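Local coordinates for protein NAD-dependent epimerase/dehydratase (Bacteroides thetaiotaomicron, PDB 3DHN) that probably binds NAD or NADP in a Rossmann-type fold and may act as an oxidoreductase, although its substrate is not established, at residues A[52-55]-A[59-62]; A[183-186]-A[190-193]. One frame throughout, in Å; residues are numbered along the deposited sequence.

Contact 1. Residues A[52-55]-A[59-62]; sequences KADV and DEVC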
# COMPACT_ATOMS: atom_id res chain seq x y z
N LYS A 52 8.27 -8.30 -15.36
CA LYS A 52 7.85 -7.01 -15.91
C LYS A 52 6.41 -7.15 -16.36
O LYS A 52 6.01 -8.18 -16.90
CB LYS A 52 8.69 -6.61 -17.14
CG LYS A 52 10.01 -5.94 -16.81
CD LYS A 52 10.79 -5.56 -18.08
CE LYS A 52 10.09 -4.46 -18.87
NZ LYS A 52 10.90 -3.99 -20.03
N ALA A 53 5.61 -6.11 -16.12
CA ALA A 53 4.21 -6.13 -16.52
C ALA A 53 3.75 -4.71 -16.81
O ALA A 53 4.25 -3.76 -16.21
CB ALA A 53 3.35 -6.75 -15.43
N ASP A 54 2.81 -4.57 -17.73
CA ASP A 54 2.27 -3.25 -18.05
C ASP A 54 1.08 -3.00 -17.13
O ASP A 54 -0.06 -3.31 -17.47
CB ASP A 54 1.82 -3.20 -19.50
CG ASP A 54 1.56 -1.79 -19.98
OD1 ASP A 54 1.04 -0.98 -19.18
OD2 ASP A 54 1.88 -1.49 -21.14
N VAL A 55 1.35 -2.45 -15.95
CA VAL A 55 0.32 -2.18 -14.96
C VAL A 55 -0.93 -1.49 -15.52
O VAL A 55 -1.99 -1.55 -14.90
CB VAL A 55 0.90 -1.36 -13.78
CG1 VAL A 55 0.31 0.03 -13.75
CG2 VAL A 55 0.63 -2.09 -12.47
N ASP A 59 -5.15 -7.16 -19.12
CA ASP A 59 -4.73 -8.53 -19.42
C ASP A 59 -3.39 -8.91 -18.83
O ASP A 59 -3.19 -10.06 -18.44
CB ASP A 59 -4.72 -8.76 -20.94
CG ASP A 59 -6.06 -8.49 -21.59
OD1 ASP A 59 -7.10 -8.66 -20.90
OD2 ASP A 59 -6.09 -8.12 -22.78
N GLU A 60 -2.46 -7.96 -18.76
CA GLU A 60 -1.15 -8.25 -18.19
C GLU A 60 -1.20 -8.38 -16.67
O GLU A 60 -0.54 -9.24 -16.09
CB GLU A 60 -0.13 -7.19 -18.62
CG GLU A 60 0.32 -7.33 -20.07
CD GLU A 60 1.43 -6.37 -20.46
OE1 GLU A 60 2.48 -6.38 -19.78
OE2 GLU A 60 1.25 -5.61 -21.44
N VAL A 61 -2.00 -7.54 -16.02
CA VAL A 61 -2.15 -7.61 -14.57
C VAL A 61 -2.83 -8.93 -14.19
O VAL A 61 -2.44 -9.60 -13.24
CB VAL A 61 -3.00 -6.45 -14.01
CG1 VAL A 61 -3.24 -6.65 -12.52
CG2 VAL A 61 -2.29 -5.12 -14.26
N CYS A 62 -3.86 -9.30 -14.95
CA CYS A 62 -4.59 -10.55 -14.70
C CYS A 62 -3.69 -11.78 -14.81
O CYS A 62 -3.72 -12.67 -13.96
CB CYS A 62 -5.75 -10.68 -15.69
SG CYS A 62 -6.68 -12.25 -15.61
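Glu60 reaches from the first turn of helix 58-65 to the backbone of the loop before it, where its OE1 accepts a hydrogen bond from Asp54 N at 2.8 Å. The bond is moderately bent, 146° at the hydrogen, and the N-H comes down on the carboxylate from above its plane rather than within it. The same carboxylate also lies against the methylene of Asp54, with Glu60 OE2 3.1 Å from Asp54 CB. With CG anti to the carbonyl carbon (chi1 -75°) and the chain extended beyond it, the glutamate carries its carboxylate across to the loop. The two carboxylates are turned nearly perpendicular, 88° between planes, and their nearest oxygens, Asp54 OD2 and Glu60 OE2, are 4.2 Å apart; the like charges probably disfavour a closer approach. Val61, the next residue along the helix, adds a methyl, CG2, in van der Waals contact with the carbonyl oxygen of Val55, 3.6 Å from O.

This is the link from strand 48-51, an outermost strand of the main, mostly parallel sheet, to helix 58-65 in a Rossmann-type fold. Asp54 is the centre of an inverse gamma turn, closed by a weak bond from Val55 N to Ala53 O, which bends the chain as it leaves the strand. Were Glu60 cut back to an alanine, Asp54 N would probably lose its carboxylate acceptor, and the bend this tie to the helix.

Farther out, Asp54 OD1 is hydrogen-bonded to Ser56 OG, while Glu60 N is hydrogen-bonded to Ser57 OG near the helix start. Val55 points away from the helix 58-65 segment and packs on Val91 and Ile95 of helix 87-101.

Contact 2. Residues A[183-186]-A[190-193]; sequences IVDI and SHIS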
# COMPACT_ATOMS: atom_id res chain seq x y z
N ILE A 183 -3.12 9.50 12.98
CA ILE A 183 -2.42 9.25 14.24
C ILE A 183 -1.28 10.26 14.45
O ILE A 183 -0.38 10.36 13.62
CB ILE A 183 -1.78 7.82 14.27
CG1 ILE A 183 -2.85 6.76 14.00
CG2 ILE A 183 -1.11 7.59 15.62
CD1 ILE A 183 -4.03 6.78 14.96
N VAL A 184 -1.33 11.00 15.55
CA VAL A 184 -0.30 11.99 15.84
C VAL A 184 0.40 11.70 17.16
O VAL A 184 -0.16 11.05 18.04
CB VAL A 184 -0.88 13.42 15.90
CG1 VAL A 184 -1.56 13.77 14.58
CG2 VAL A 184 -1.86 13.54 17.06
N ASP A 185 1.62 12.20 17.30
CA ASP A 185 2.37 12.02 18.53
C ASP A 185 2.07 13.17 19.49
O ASP A 185 1.23 14.02 19.20
CB ASP A 185 3.88 11.95 18.24
CG ASP A 185 4.41 13.22 17.60
OD1 ASP A 185 3.69 14.23 17.60
OD2 ASP A 185 5.56 13.19 17.10
N ILE A 186 2.76 13.20 20.62
CA ILE A 186 2.57 14.23 21.64
C ILE A 186 2.80 15.65 21.10
O ILE A 186 2.16 16.60 21.54
CB ILE A 186 3.53 13.99 22.84
CG1 ILE A 186 3.62 15.24 23.72
CG2 ILE A 186 4.90 13.57 22.33
CD1 ILE A 186 2.40 15.47 24.60
N SER A 190 2.38 13.61 12.65
CA SER A 190 1.98 12.29 12.19
C SER A 190 3.11 11.69 11.36
O SER A 190 3.36 12.13 10.23
CB SER A 190 0.71 12.40 11.35
OG SER A 190 0.40 11.17 10.71
N HIS A 191 3.79 10.69 11.91
CA HIS A 191 4.89 10.06 11.18
C HIS A 191 5.05 8.57 11.44
O HIS A 191 4.54 8.02 12.42
CB HIS A 191 6.21 10.79 11.49
CG HIS A 191 6.58 10.81 12.94
ND1 HIS A 191 7.85 10.51 13.38
CD2 HIS A 191 5.86 11.12 14.04
CE1 HIS A 191 7.89 10.63 14.70
NE2 HIS A 191 6.70 11.00 15.12
N ILE A 192 5.78 7.92 10.54
CA ILE A 192 6.06 6.50 10.64
C ILE A 192 7.24 6.18 9.73
O ILE A 192 7.46 6.85 8.72
CB ILE A 192 4.84 5.64 10.20
CG1 ILE A 192 5.05 4.17 10.60
CG2 ILE A 192 4.63 5.76 8.69
CD1 ILE A 192 5.06 3.97 12.12
N SER A 193 8.01 5.15 10.08
CA SER A 193 9.13 4.76 9.24
C SER A 193 8.61 3.84 8.15
O SER A 193 7.59 3.16 8.32
CB SER A 193 10.20 4.02 10.04
OG SER A 193 9.78 2.71 10.37
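Asp185 and His191 meet through their side-chain ends, and the aspartate can be followed outward atom by atom. Its CB points toward the 190-193 segment, and CG, placed between the backbone N and the carbonyl carbon (chi1 61°), comes within 4.0 Å of His191 NE2. At the tip the two oxygens part company. OD2 accepts a weak, bent hydrogen bond from His191 NE2, 3.2 Å long with 129° at the hydrogen, and lies 3.7 Å from CD2 of the same ring; carboxylate and imidazole planes are 73° apart. OD1 is held within its own loop, hydrogen-bonded to Asn189 N and weakly to Gly188 N.

Ser190 makes the second link. Its OG gives a weak hydrogen bond to Ile183 O at 3.1 Å, while its stronger partner is Ala164 N; a CA-H...O contact from Ser190 to the same Ile183 carbonyl adds to the grip. Val184 CG1 comes no nearer than 4.2 Å to Ser190 CB.

The loop thus folds back on the start of strand 191-193, which pairs in parallel with strand 165-167, and the His191 ring meets Tyr219 edge-to-face. The weak bond to OD2 is consistent with a proton on His191 NE2, and the backbone N-H groups on OD1 would probably help keep the carboxylate ionised.

In the fold
Both contacts are short-range closures, each joining segments separated by three residues, yet they lie on opposite sides of the chain's centre, with centres 35 Å apart. Contact 1 is a surface contact at the edge of the main sheet, tying a strand-to-helix loop to its helix. Contact 2 is largely buried and joins a loop to a strand of a separate two-stranded parallel sheet. They share no element and do not touch. Their chemistry differs accordingly: at 52-55 and 59-62 a carboxylate takes a backbone N-H near another acid, whereas at 183-186 and 190-193 weaker bonds join acid to imidazole and hydroxyl to carbonyl.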